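TATA-box-binding protein (Sulfolobus acidocaldarius, PDB 1MP9) probably binds the TATA box of archaeal promoters as a general transcription factor that helps RNA polymerase start transcription. Local coordinates at residues Glu16-Thr21 against Asp78-Ala83; Arg35-Val40 against Leu50-Glu55; Ser61-Phe64 against Lys68-Val71. All blocks are in the same frame, centred on the assembly; numbering follows the deposited sequence.

Contact 1: Glu16-Thr21 against Asp78-Ala83; sequences ENIVAT and DELIKA
In the first repeat of the TBP saddle, helix 77-93 packs on the curved antiparallel sheet, and here L80 of that helix meets I18 and A20 of strand 12-23. The touching end of L80 is its branched tip. CD2 lies 3.7 Å from CB of A20, and CD1 is 4.0 Å from the same methyl, which therefore sits against both branches. CD2 also reaches CG2 of I18, at 4.2 Å. The L80 CG is anti to the backbone N (chi1 174°), and this carries both methyls across to the strand. I18 and A20 are two apart in the strand, so both CB atoms point to the helix, while V19 between them points the other way. The short A20 side chain lets the leucine tip come close to the strand. L80 also touches V71 on one neighbouring strand and I104 on the other, so the contact is one piece of a larger apolar layer. Just before it, E16 and N17 both face V110 in a classic beta bulge, where strand 12-23 pairs with strand 103-114. A long helix lying on one face of an antiparallel sheet through aliphatic side chains is the alpha/beta packing of each TBP repeat.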
# COMPACT_ATOMS: atom_id res chain seq x y z
N GLU A 16 -7.33 -10.98 9.67
CA GLU A 16 -6.12 -11.10 10.48
C GLU A 16 -6.21 -10.22 11.73
O GLU A 16 -5.67 -10.57 12.76
CB GLU A 16 -4.91 -10.66 9.65
CG GLU A 16 -4.66 -11.48 8.37
CD GLU A 16 -4.43 -12.96 8.67
OE1 GLU A 16 -4.17 -13.29 9.83
OE2 GLU A 16 -4.53 -13.79 7.74
N ASN A 17 -6.86 -9.06 11.63
CA ASN A 17 -6.92 -8.18 12.77
C ASN A 17 -7.95 -7.09 12.57
O ASN A 17 -8.21 -6.65 11.46
CB ASN A 17 -5.58 -7.48 13.02
CG ASN A 17 -5.57 -6.71 14.32
OD1 ASN A 17 -6.09 -7.19 15.32
ND2 ASN A 17 -4.96 -5.52 14.32
N ILE A 18 -8.52 -6.65 13.67
CA ILE A 18 -9.48 -5.56 13.62
C ILE A 18 -9.00 -4.51 14.61
O ILE A 18 -8.59 -4.85 15.73
CB ILE A 18 -10.88 -6.03 14.04
CG1 ILE A 18 -11.41 -7.07 13.05
CG2 ILE A 18 -11.83 -4.80 14.15
CD1 ILE A 18 -12.69 -7.71 13.47
N VAL A 19 -9.01 -3.25 14.21
CA VAL A 19 -8.63 -2.18 15.13
C VAL A 19 -9.92 -1.41 15.32
O VAL A 19 -10.53 -0.97 14.33
CB VAL A 19 -7.53 -1.21 14.56
CG1 VAL A 19 -7.19 -0.10 15.62
CG2 VAL A 19 -6.26 -1.98 14.24
N ALA A 20 -10.35 -1.26 16.57
CA ALA A 20 -11.59 -0.53 16.83
C ALA A 20 -11.40 0.46 17.99
O ALA A 20 -10.47 0.35 18.79
CB ALA A 20 -12.76 -1.52 17.19
N THR A 21 -12.33 1.39 18.07
CA THR A 21 -12.36 2.43 19.07
C THR A 21 -13.59 2.27 19.97
O THR A 21 -14.67 1.92 19.50
CB THR A 21 -12.41 3.80 18.38
OG1 THR A 21 -11.08 4.18 18.02
CG2 THR A 21 -12.96 4.84 19.29
N ASP A 78 -17.56 -10.80 16.78
CA ASP A 78 -17.91 -11.45 18.05
C ASP A 78 -16.75 -11.41 19.02
O ASP A 78 -16.93 -11.14 20.23
CB ASP A 78 -18.33 -12.90 17.82
CG ASP A 78 -19.71 -13.00 17.24
OD1 ASP A 78 -20.58 -12.25 17.72
OD2 ASP A 78 -19.92 -13.82 16.32
N GLU A 79 -15.56 -11.67 18.49
CA GLU A 79 -14.36 -11.66 19.31
C GLU A 79 -14.13 -10.25 19.86
O GLU A 79 -13.75 -10.07 21.03
CB GLU A 79 -13.15 -12.10 18.49
CG GLU A 79 -12.14 -12.93 19.29
CD GLU A 79 -10.71 -12.83 18.74
OE1 GLU A 79 -10.49 -13.16 17.54
OE2 GLU A 79 -9.82 -12.42 19.51
N LEU A 80 -14.34 -9.25 19.01
CA LEU A 80 -14.16 -7.87 19.40
C LEU A 80 -15.10 -7.51 20.55
O LEU A 80 -14.68 -6.94 21.55
CB LEU A 80 -14.45 -6.94 18.22
CG LEU A 80 -14.43 -5.44 18.50
CD1 LEU A 80 -13.09 -5.03 19.04
CD2 LEU A 80 -14.73 -4.66 17.22
N ILE A 81 -16.38 -7.83 20.38
CA ILE A 81 -17.39 -7.53 21.40
C ILE A 81 -17.09 -8.21 22.71
O ILE A 81 -17.20 -7.59 23.77
CB ILE A 81 -18.81 -7.91 20.90
CG1 ILE A 81 -19.20 -6.94 19.78
CG2 ILE A 81 -19.84 -7.83 22.05
CD1 ILE A 81 -20.48 -7.25 19.09
N LYS A 82 -16.69 -9.48 22.68
CA LYS A 82 -16.40 -10.17 23.93
C LYS A 82 -15.22 -9.53 24.61
O LYS A 82 -15.19 -9.40 25.83
CB LYS A 82 -16.11 -11.65 23.69
CG LYS A 82 -17.29 -12.44 23.15
CD LYS A 82 -16.93 -13.92 23.01
CE LYS A 82 -17.80 -14.60 21.95
NZ LYS A 82 -17.73 -16.09 22.10
N ALA A 83 -14.22 -9.15 23.83
CA ALA A 83 -13.04 -8.51 24.40
C ALA A 83 -13.40 -7.18 25.05
O ALA A 83 -12.96 -6.89 26.15
CB ALA A 83 -11.99 -8.29 23.30

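Contact 2: Arg35-Val40 against Leu50-Glu55; sequences RSVPNV and LIFRLE
V40 overlaps L50 and the ring of F52, and it makes three of the four residue contacts. Its CB lies 3.7 Å from CD2 of L50, and its CG2 is 3.9 Å from that same methyl. CB also comes within 3.5 Å of the backbone O of I51. The other branch, CG1, approaches CD1 of F52 at 3.8 Å. The two valine branches are thus shared out: CG2 goes to the leucine and CG1 to the phenylalanine. V37, the first residue after helix 30-36 to leave helical angles, adds a second touch on the ring. Its CG1 is 4.1 Å from CE1 of F52, and the two side chains cross at about a right angle. F52 has CG anti to the backbone N (chi1 -178°), which brings its CD1-CE1 side to both valines. Elsewhere the ring touches T90 and L91 of helix 77-93. A water links the backbones: it accepts from N of R53 at 2.8 Å and donates a weak bond to O of N39 at 3.5 Å. The same water lies over one face of the F52 ring, offset toward its rim. CG2 of I51 sits over one face of the R53 guanidinium, above its centre. The arrangement is that of a short helix and its following loop closing against the outermost strand of the first TBP repeat.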
# COMPACT_ATOMS: atom_id res chain seq x y z
N ARG A 35 -2.54 2.28 38.96
CA ARG A 35 -2.41 1.82 40.35
C ARG A 35 -3.59 0.95 40.75
O ARG A 35 -3.42 -0.03 41.47
CB ARG A 35 -2.29 3.02 41.32
CG ARG A 35 -1.01 3.87 41.15
CD ARG A 35 -0.92 4.99 42.22
NE ARG A 35 -0.82 4.42 43.56
CZ ARG A 35 0.31 3.99 44.10
NH1 ARG A 35 1.45 4.08 43.43
NH2 ARG A 35 0.30 3.44 45.31
N SER A 36 -4.79 1.30 40.28
CA SER A 36 -5.97 0.53 40.64
C SER A 36 -6.09 -0.82 39.95
O SER A 36 -6.43 -1.82 40.59
CB SER A 36 -7.24 1.32 40.36
OG SER A 36 -7.37 2.36 41.31
N VAL A 37 -5.82 -0.86 38.65
CA VAL A 37 -5.92 -2.09 37.88
C VAL A 37 -4.59 -2.82 37.89
O VAL A 37 -3.55 -2.27 37.55
CB VAL A 37 -6.32 -1.81 36.41
CG1 VAL A 37 -6.51 -3.11 35.65
CG2 VAL A 37 -7.58 -0.96 36.37
N PRO A 38 -4.60 -4.10 38.26
CA PRO A 38 -3.36 -4.86 38.29
C PRO A 38 -2.79 -5.18 36.91
O PRO A 38 -3.52 -5.30 35.92
CB PRO A 38 -3.77 -6.13 39.04
CG PRO A 38 -5.16 -6.34 38.60
CD PRO A 38 -5.76 -4.94 38.61
N ASN A 39 -1.47 -5.28 36.88
CA ASN A 39 -0.73 -5.64 35.69
C ASN A 39 -1.00 -4.87 34.39
O ASN A 39 -1.09 -5.48 33.32
CB ASN A 39 -0.90 -7.14 35.44
CG ASN A 39 -0.50 -7.98 36.66
OD1 ASN A 39 0.68 -8.00 37.07
ND2 ASN A 39 -1.47 -8.66 37.25
N VAL A 40 -1.14 -3.55 34.48
CA VAL A 40 -1.31 -2.76 33.27
C VAL A 40 -0.09 -1.85 33.23
O VAL A 40 0.65 -1.73 34.20
CB VAL A 40 -2.60 -1.89 33.28
CG1 VAL A 40 -3.84 -2.80 33.23
CG2 VAL A 40 -2.62 -0.95 34.51
N LEU A 50 -2.57 4.15 28.54
CA LEU A 50 -2.40 3.06 29.47
C LEU A 50 -2.60 1.80 28.61
O LEU A 50 -3.57 1.71 27.82
CB LEU A 50 -3.47 3.11 30.59
CG LEU A 50 -3.34 2.04 31.69
CD1 LEU A 50 -3.80 2.64 33.03
CD2 LEU A 50 -4.14 0.78 31.32
N ILE A 51 -1.71 0.83 28.78
CA ILE A 51 -1.76 -0.41 28.00
C ILE A 51 -2.35 -1.54 28.83
O ILE A 51 -1.78 -1.94 29.86
CB ILE A 51 -0.35 -0.78 27.52
CG1 ILE A 51 0.20 0.39 26.73
CG2 ILE A 51 -0.38 -2.11 26.70
CD1 ILE A 51 1.70 0.36 26.43
N PHE A 52 -3.49 -2.05 28.38
CA PHE A 52 -4.22 -3.10 29.06
C PHE A 52 -4.16 -4.33 28.16
O PHE A 52 -4.68 -4.31 27.06
CB PHE A 52 -5.66 -2.64 29.26
CG PHE A 52 -6.53 -3.61 30.01
CD1 PHE A 52 -7.02 -3.29 31.27
CD2 PHE A 52 -6.86 -4.85 29.46
CE1 PHE A 52 -7.82 -4.18 31.97
CE2 PHE A 52 -7.67 -5.75 30.15
CZ PHE A 52 -8.14 -5.42 31.41
N ARG A 53 -3.51 -5.39 28.60
CA ARG A 53 -3.39 -6.58 27.77
C ARG A 53 -4.24 -7.72 28.28
O ARG A 53 -4.28 -8.00 29.48
CB ARG A 53 -1.93 -7.05 27.69
CG ARG A 53 -0.98 -6.06 27.04
CD ARG A 53 0.46 -6.58 27.06
NE ARG A 53 1.33 -5.79 26.19
CZ ARG A 53 2.09 -4.77 26.59
NH1 ARG A 53 2.09 -4.39 27.87
NH2 ARG A 53 2.84 -4.12 25.71
N LEU A 54 -4.95 -8.37 27.37
CA LEU A 54 -5.76 -9.52 27.73
C LEU A 54 -5.08 -10.71 27.11
O LEU A 54 -4.44 -10.61 26.05
CB LEU A 54 -7.18 -9.39 27.19
CG LEU A 54 -8.08 -8.54 28.07
CD1 LEU A 54 -9.44 -8.34 27.42
CD2 LEU A 54 -8.23 -9.24 29.40
N GLU A 55 -5.19 -11.85 27.76
CA GLU A 55 -4.56 -13.05 27.23
C GLU A 55 -5.65 -13.98 26.76
O GLU A 55 -6.75 -13.99 27.31
CB GLU A 55 -3.71 -13.70 28.31
CG GLU A 55 -2.58 -14.49 27.74
CD GLU A 55 -1.85 -13.72 26.66
OE1 GLU A 55 -1.43 -12.57 26.93
OE2 GLU A 55 -1.70 -14.25 25.54
O HOH W 1 -3.93 -5.55 31.36

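Contact 3: Ser61-Phe64 against Lys68-Val71; sequences SLIF and KMVV
Three backbone hydrogen bonds join 61-64 to 68-71. L62 and V70 form an antiparallel hydrogen-bonded pair: N of L62 donates to O of V70 at 2.7 Å, and N of V70 returns a bond to O of L62 at 2.8 Å. Nearer the turn, N of F64 donates to O of K68 at 3.0 Å. On either side of L62-V70 come the non-hydrogen-bonded pairs S61-V71 and I63-M69. CA-H...O contacts add to the pairing, from CA of S61 to O of V70 and from CA of M69 to O of L62.

The side chains of the paired residues sort onto two faces. S61, I63, M69 and V71 turn toward helix 77-93. I63 and M69 run side by side in the same direction, with CG1 of I63 3.8 Å from SD of M69. In M69, CG anti to the backbone N (chi1 -179°) lays CG and SD alongside I63 and S61. SD lies 3.2 Å from OG of S61, a buried hydroxyl with no partner in the model. With the sulfur gone, as in an alanine here, a gap would probably open between I63, S61 and I87 of the helix.

On the other face, L62 and V70 sit together. This face, turned away from the helix, probably belongs to the concave DNA-binding surface, as in TBP relatives. In this assembly both residues pack on F126 of the second subunit. At the hairpin end, the F64 ring crosses V70 obliquely, its CE1 3.9 Å from CG2 of V70. K68 O lies at the ring edge, 3.4 Å from CD1 of F64. The chemistry is thus divided: backbone bonds set the hairpin register, while mostly apolar side chains, with the buried S61 hydroxyl among them, face the helix, and L62 and V70 face the partner subunit.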
# COMPACT_ATOMS: atom_id res chain seq x y z
N SER A 61 -5.47 -3.36 24.64
CA SER A 61 -6.34 -2.20 24.73
C SER A 61 -5.47 -1.03 25.15
O SER A 61 -4.70 -1.13 26.10
CB SER A 61 -7.42 -2.44 25.78
OG SER A 61 -8.34 -1.35 25.78
N LEU A 62 -5.55 0.07 24.41
CA LEU A 62 -4.78 1.27 24.75
C LEU A 62 -5.82 2.26 25.23
O LEU A 62 -6.74 2.60 24.47
CB LEU A 62 -4.06 1.81 23.51
CG LEU A 62 -3.22 0.75 22.78
CD1 LEU A 62 -2.65 1.32 21.51
CD2 LEU A 62 -2.06 0.28 23.69
N ILE A 63 -5.67 2.72 26.48
CA ILE A 63 -6.63 3.62 27.10
C ILE A 63 -6.08 5.03 27.28
O ILE A 63 -5.08 5.25 27.96
CB ILE A 63 -7.09 3.01 28.47
CG1 ILE A 63 -7.70 1.63 28.22
CG2 ILE A 63 -8.16 3.88 29.14
CD1 ILE A 63 -7.96 0.81 29.49
N PHE A 64 -6.74 5.99 26.65
CA PHE A 64 -6.29 7.37 26.72
C PHE A 64 -7.06 8.23 27.72
O PHE A 64 -8.19 7.91 28.09
CB PHE A 64 -6.32 7.99 25.32
CG PHE A 64 -5.47 7.25 24.34
CD1 PHE A 64 -5.98 6.14 23.65
CD2 PHE A 64 -4.12 7.59 24.17
CE1 PHE A 64 -5.15 5.36 22.80
CE2 PHE A 64 -3.29 6.84 23.34
CZ PHE A 64 -3.79 5.73 22.65
N LYS A 68 -11.04 7.62 25.31
CA LYS A 68 -11.06 6.88 24.07
C LYS A 68 -10.23 5.63 24.32
O LYS A 68 -9.15 5.70 24.91
CB LYS A 68 -10.41 7.66 22.93
CG LYS A 68 -10.46 6.87 21.61
CD LYS A 68 -9.32 7.22 20.66
CE LYS A 68 -9.38 8.62 20.14
NZ LYS A 68 -8.39 8.80 19.02
N MET A 69 -10.75 4.49 23.90
CA MET A 69 -9.98 3.26 24.06
C MET A 69 -9.77 2.63 22.67
O MET A 69 -10.70 2.54 21.86
CB MET A 69 -10.74 2.34 25.02
CG MET A 69 -10.08 1.03 25.33
SD MET A 69 -10.91 0.27 26.79
CE MET A 69 -12.48 -0.27 25.99
N VAL A 70 -8.54 2.23 22.37
CA VAL A 70 -8.28 1.57 21.09
C VAL A 70 -8.07 0.09 21.43
O VAL A 70 -7.24 -0.23 22.28
CB VAL A 70 -7.02 2.12 20.40
CG1 VAL A 70 -6.73 1.26 19.12
CG2 VAL A 70 -7.24 3.60 19.99
N VAL A 71 -8.81 -0.80 20.77
CA VAL A 71 -8.70 -2.23 21.01
C VAL A 71 -8.20 -2.91 19.74
O VAL A 71 -8.75 -2.72 18.65
CB VAL A 71 -10.07 -2.80 21.43
CG1 VAL A 71 -9.99 -4.31 21.65
CG2 VAL A 71 -10.50 -2.10 22.73

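Overall arrangement
All three contacts lie in the first repeat and share its part of the antiparallel sheet. Across it, strands 50-54, 59-63, 68-72 and 12-23 follow one another. Contact 3 is the hairpin in the middle: its centre is about 11 Å from that of contact 2 and about 12 Å from that of contact 1. Contacts 1 and 2 lie about 18 Å apart by centres. Along the chain, segment 16-21 comes first and 78-83 last, with contacts 2 and then 3 between them. Contact 1 therefore brings the repeat's first strand and final helix together. Helix 77-93 lies across that part of the sheet. It supplies one side of contact 1 and touches residues of contacts 2 and 3, uniting them in one half-saddle.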